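P91 (PDB 4ZI5) hydrolyses phosphotriesters as a promiscuous activity and is an alpha/beta hydrolase resembling dienelactone hydrolases. Local coordinates at residues Thr15-Asp20 and Gln117-Gly122. Residues are numbered along the deposited sequence; the frame is centred on the assembly and turned at random.
Sequences TARKVD and QPEVDG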
ATOM      1  N   THR A  15       5.962  -0.013  29.077  1.00 19.84           N
ATOM      2  CA  THR A  15       7.034  -0.640  29.870  1.00 20.33           C
ATOM      3  C   THR A  15       7.766  -1.663  29.040  1.00 18.91           C
ATOM      4  O   THR A  15       7.243  -2.153  28.026  1.00 17.12           O
ATOM      5  CB  THR A  15       6.450  -1.309  31.126  1.00 22.18           C
ATOM      6  OG1 THR A  15       5.592  -0.374  31.780  1.00 24.88           O
ATOM      7  CG2 THR A  15       7.545  -1.711  32.117  1.00 22.93           C
ATOM      8  N   ALA A  16       8.994  -1.974  29.457  1.00 16.75           N
ATOM      9  CA  ALA A  16       9.791  -2.974  28.765  1.00 16.31           C
ATOM     10  C   ALA A  16      10.510  -3.836  29.786  1.00 16.74           C
ATOM     11  O   ALA A  16      10.859  -3.361  30.874  1.00 17.92           O
ATOM     12  CB  ALA A  16      10.786  -2.311  27.836  1.00 15.89           C
ATOM     13  N   ARG A  17      10.805  -5.068  29.399  1.00 15.40           N
ATOM     14  CA  ARG A  17      11.574  -5.959  30.261  1.00 15.11           C
ATOM     15  C   ARG A  17      12.404  -6.883  29.404  1.00 16.81           C
ATOM     16  O   ARG A  17      12.012  -7.224  28.278  1.00 15.00           O
ATOM     17  CB  ARG A  17      10.629  -6.738  31.168  1.00 14.94           C
ATOM     18  CG  ARG A  17       9.777  -7.806  30.481  1.00 14.82           C
ATOM     19  CD  ARG A  17       8.855  -8.465  31.477  1.00 14.71           C
ATOM     20  NE  ARG A  17       8.068  -9.582  30.937  1.00 14.09           N
ATOM     21  CZ  ARG A  17       6.738  -9.615  30.823  1.00 14.66           C
ATOM     22  NH1 ARG A  17       5.976  -8.558  31.120  1.00 14.41           N
ATOM     23  NH2 ARG A  17       6.166 -10.730  30.364  1.00 14.73           N
ATOM     24  N   LYS A  18      13.543  -7.330  29.947  1.00 17.00           N
ATOM     25  CA  LYS A  18      14.384  -8.281  29.237  1.00 18.29           C
ATOM     26  C   LYS A  18      13.776  -9.671  29.295  1.00 17.85           C
ATOM     27  O   LYS A  18      13.126 -10.033  30.292  1.00 18.88           O
ATOM     28  CB  LYS A  18      15.800  -8.284  29.809  1.00 20.07           C
ATOM     29  CG  LYS A  18      16.501  -6.930  29.689  1.00 24.41           C
ATOM     30  CD  LYS A  18      16.638  -6.451  28.253  1.00 27.62           C
ATOM     31  CE  LYS A  18      16.898  -4.953  28.161  1.00 32.60           C
ATOM     32  NZ  LYS A  18      17.871  -4.361  29.112  1.00 35.18           N
ATOM     33  N   VAL A  19      13.923 -10.413  28.198  1.00 16.02           N
ATOM     34  CA  VAL A  19      13.492 -11.805  28.131  1.00 15.48           C
ATOM     35  C   VAL A  19      14.662 -12.655  27.652  1.00 16.32           C
ATOM     36  O   VAL A  19      15.107 -12.508  26.522  1.00 16.63           O
ATOM     37  CB  VAL A  19      12.281 -11.981  27.176  1.00 15.11           C
ATOM     38  CG1 VAL A  19      11.886 -13.442  27.020  1.00 14.64           C
ATOM     39  CG2 VAL A  19      11.089 -11.174  27.699  1.00 15.07           C
ATOM     40  N   ASP A  20      15.113 -13.566  28.522  1.00 17.47           N
ATOM     41  CA  ASP A  20      16.135 -14.557  28.198  1.00 18.61           C
ATOM     42  C   ASP A  20      15.501 -15.743  27.494  1.00 17.53           C
ATOM     43  O   ASP A  20      14.483 -16.247  27.934  1.00 17.22           O
ATOM     44  CB  ASP A  20      16.810 -15.062  29.488  1.00 19.82           C
ATOM     45  CG  ASP A  20      17.599 -13.987  30.181  1.00 23.08           C
ATOM     46  OD1 ASP A  20      18.496 -13.403  29.540  1.00 24.12           O
ATOM     47  OD2 ASP A  20      17.323 -13.713  31.373  1.00 24.63           O
ATOM     48  N   GLN A 117       5.145 -15.278  26.908  1.00 14.92           N
ATOM     49  CA  GLN A 117       4.816 -14.205  27.829  1.00 14.77           C
ATOM     50  C   GLN A 117       3.330 -14.235  28.110  1.00 14.74           C
ATOM     51  O   GLN A 117       2.544 -14.334  27.173  1.00 13.47           O
ATOM     52  CB  GLN A 117       5.259 -12.847  27.296  1.00 14.91           C
ATOM     53  CG  GLN A 117       6.713 -12.767  26.876  1.00 15.24           C
ATOM     54  CD  GLN A 117       7.654 -13.312  27.935  1.00 15.37           C
ATOM     55  OE1 GLN A 117       7.579 -12.910  29.098  1.00 16.04           O
ATOM     56  NE2 GLN A 117       8.494 -14.276  27.556  1.00 15.83           N
ATOM     57  N   PRO A 118       2.926 -14.135  29.402  1.00 15.78           N
ATOM     58  CA  PRO A 118       1.487 -14.273  29.717  1.00 15.28           C
ATOM     59  C   PRO A 118       0.542 -13.190  29.175  1.00 15.96           C
ATOM     60  O   PRO A 118      -0.673 -13.415  29.106  1.00 16.26           O
ATOM     61  CB  PRO A 118       1.451 -14.305  31.257  1.00 15.87           C
ATOM     62  CG  PRO A 118       2.834 -14.706  31.651  1.00 16.57           C
ATOM     63  CD  PRO A 118       3.740 -14.079  30.636  1.00 16.02           C
ATOM     64  N   GLU A 119       1.090 -12.052  28.776  1.00 14.89           N
ATOM     65  CA  GLU A 119       0.323 -10.994  28.148  1.00 15.51           C
ATOM     66  C   GLU A 119      -0.060 -11.276  26.690  1.00 15.84           C
ATOM     67  O   GLU A 119      -0.856 -10.525  26.126  1.00 17.44           O
ATOM     68  CB  GLU A 119       1.106  -9.675  28.183  1.00 15.23           C
ATOM     69  CG  GLU A 119       1.435  -9.171  29.568  1.00 15.27           C
ATOM     70  CD  GLU A 119       2.779  -9.644  30.093  1.00 15.13           C
ATOM     71  OE1 GLU A 119       3.377 -10.630  29.567  1.00 14.57           O
ATOM     72  OE2 GLU A 119       3.239  -9.021  31.073  1.00 14.44           O
ATOM     73  N   VAL A 120       0.501 -12.323  26.095  1.00 14.90           N
ATOM     74  CA  VAL A 120       0.304 -12.637  24.674  1.00 15.21           C
ATOM     75  C   VAL A 120      -0.764 -13.695  24.497  1.00 15.84           C
ATOM     76  O   VAL A 120      -0.681 -14.766  25.089  1.00 14.74           O
ATOM     77  CB  VAL A 120       1.627 -13.131  24.034  1.00 15.00           C
ATOM     78  CG1 VAL A 120       1.452 -13.563  22.568  1.00 14.81           C
ATOM     79  CG2 VAL A 120       2.671 -12.024  24.103  1.00 14.89           C
ATOM     80  N   ASP A 121      -1.744 -13.369  23.645  1.00 16.57           N
ATOM     81  CA  ASP A 121      -2.693 -14.315  23.067  1.00 16.66           C
ATOM     82  C   ASP A 121      -1.965 -15.072  21.952  1.00 17.33           C
ATOM     83  O   ASP A 121      -1.725 -14.530  20.843  1.00 16.31           O
ATOM     84  CB  ASP A 121      -3.872 -13.551  22.500  1.00 17.44           C
ATOM     85  CG  ASP A 121      -4.894 -14.441  21.832  1.00 18.20           C
ATOM     86  OD1 ASP A 121      -4.658 -15.640  21.660  1.00 18.69           O
ATOM     87  OD2 ASP A 121      -5.951 -13.887  21.504  1.00 20.82           O
ATOM     88  N   GLY A 122      -1.605 -16.322  22.251  1.00 17.59           N
ATOM     89  CA  GLY A 122      -0.814 -17.149  21.333  1.00 18.42           C
ATOM     90  C   GLY A 122      -1.485 -17.445  20.005  1.00 18.14           C
ATOM     91  O   GLY A 122      -0.800 -17.782  19.032  1.00 18.74           O
TER
HETATM   92  O   HOH W   1       9.207 -12.166  31.157  1.00 17.46           O
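Arg17 sets CG between its backbone N and carbonyl carbon (chi1 71°), then runs extended to NE and reaches Gln117 and Glu119. Glu119 bends at chi2 (92°), and Arg17 grips its carboxylate end-on, one nitrogen to each oxygen. Arg17 NH1 donates a hydrogen bond to Glu119 OE2 (2.8 Å), and Arg17 NH2 one to Glu119 OE1 (2.9 Å). Both oxygens are met on the syn side, NH1 lying farther from the carboxylate plane; guanidinium and carboxylate planes are 34° apart. Arg17 NH2 also hydrogen-bonds Gln117 OE1 (2.9 Å), in the carbonyl plane and on a lone pair. A water accepts from Arg17 NE and donates to the same oxygen, and Trp34 makes a cation-pi contact with Arg17. Val19 CG1 packs against Gln117 NE2 (3.5 Å), which hydrogen-bonds Ala113 O; with OE1 accepting too, the amide is probably held in one orientation. The contact ties edge strand 15-23 to the type I turn leading from helix 100-115 into strand 120-121. With an alanine in place of Arg17, the Glu119 carboxylate would probably lose its countercharge and be freer to turn. With both NH2 hydrogens engaged, this bidentate surface salt bridge probably holds the guanidinium in direction and position.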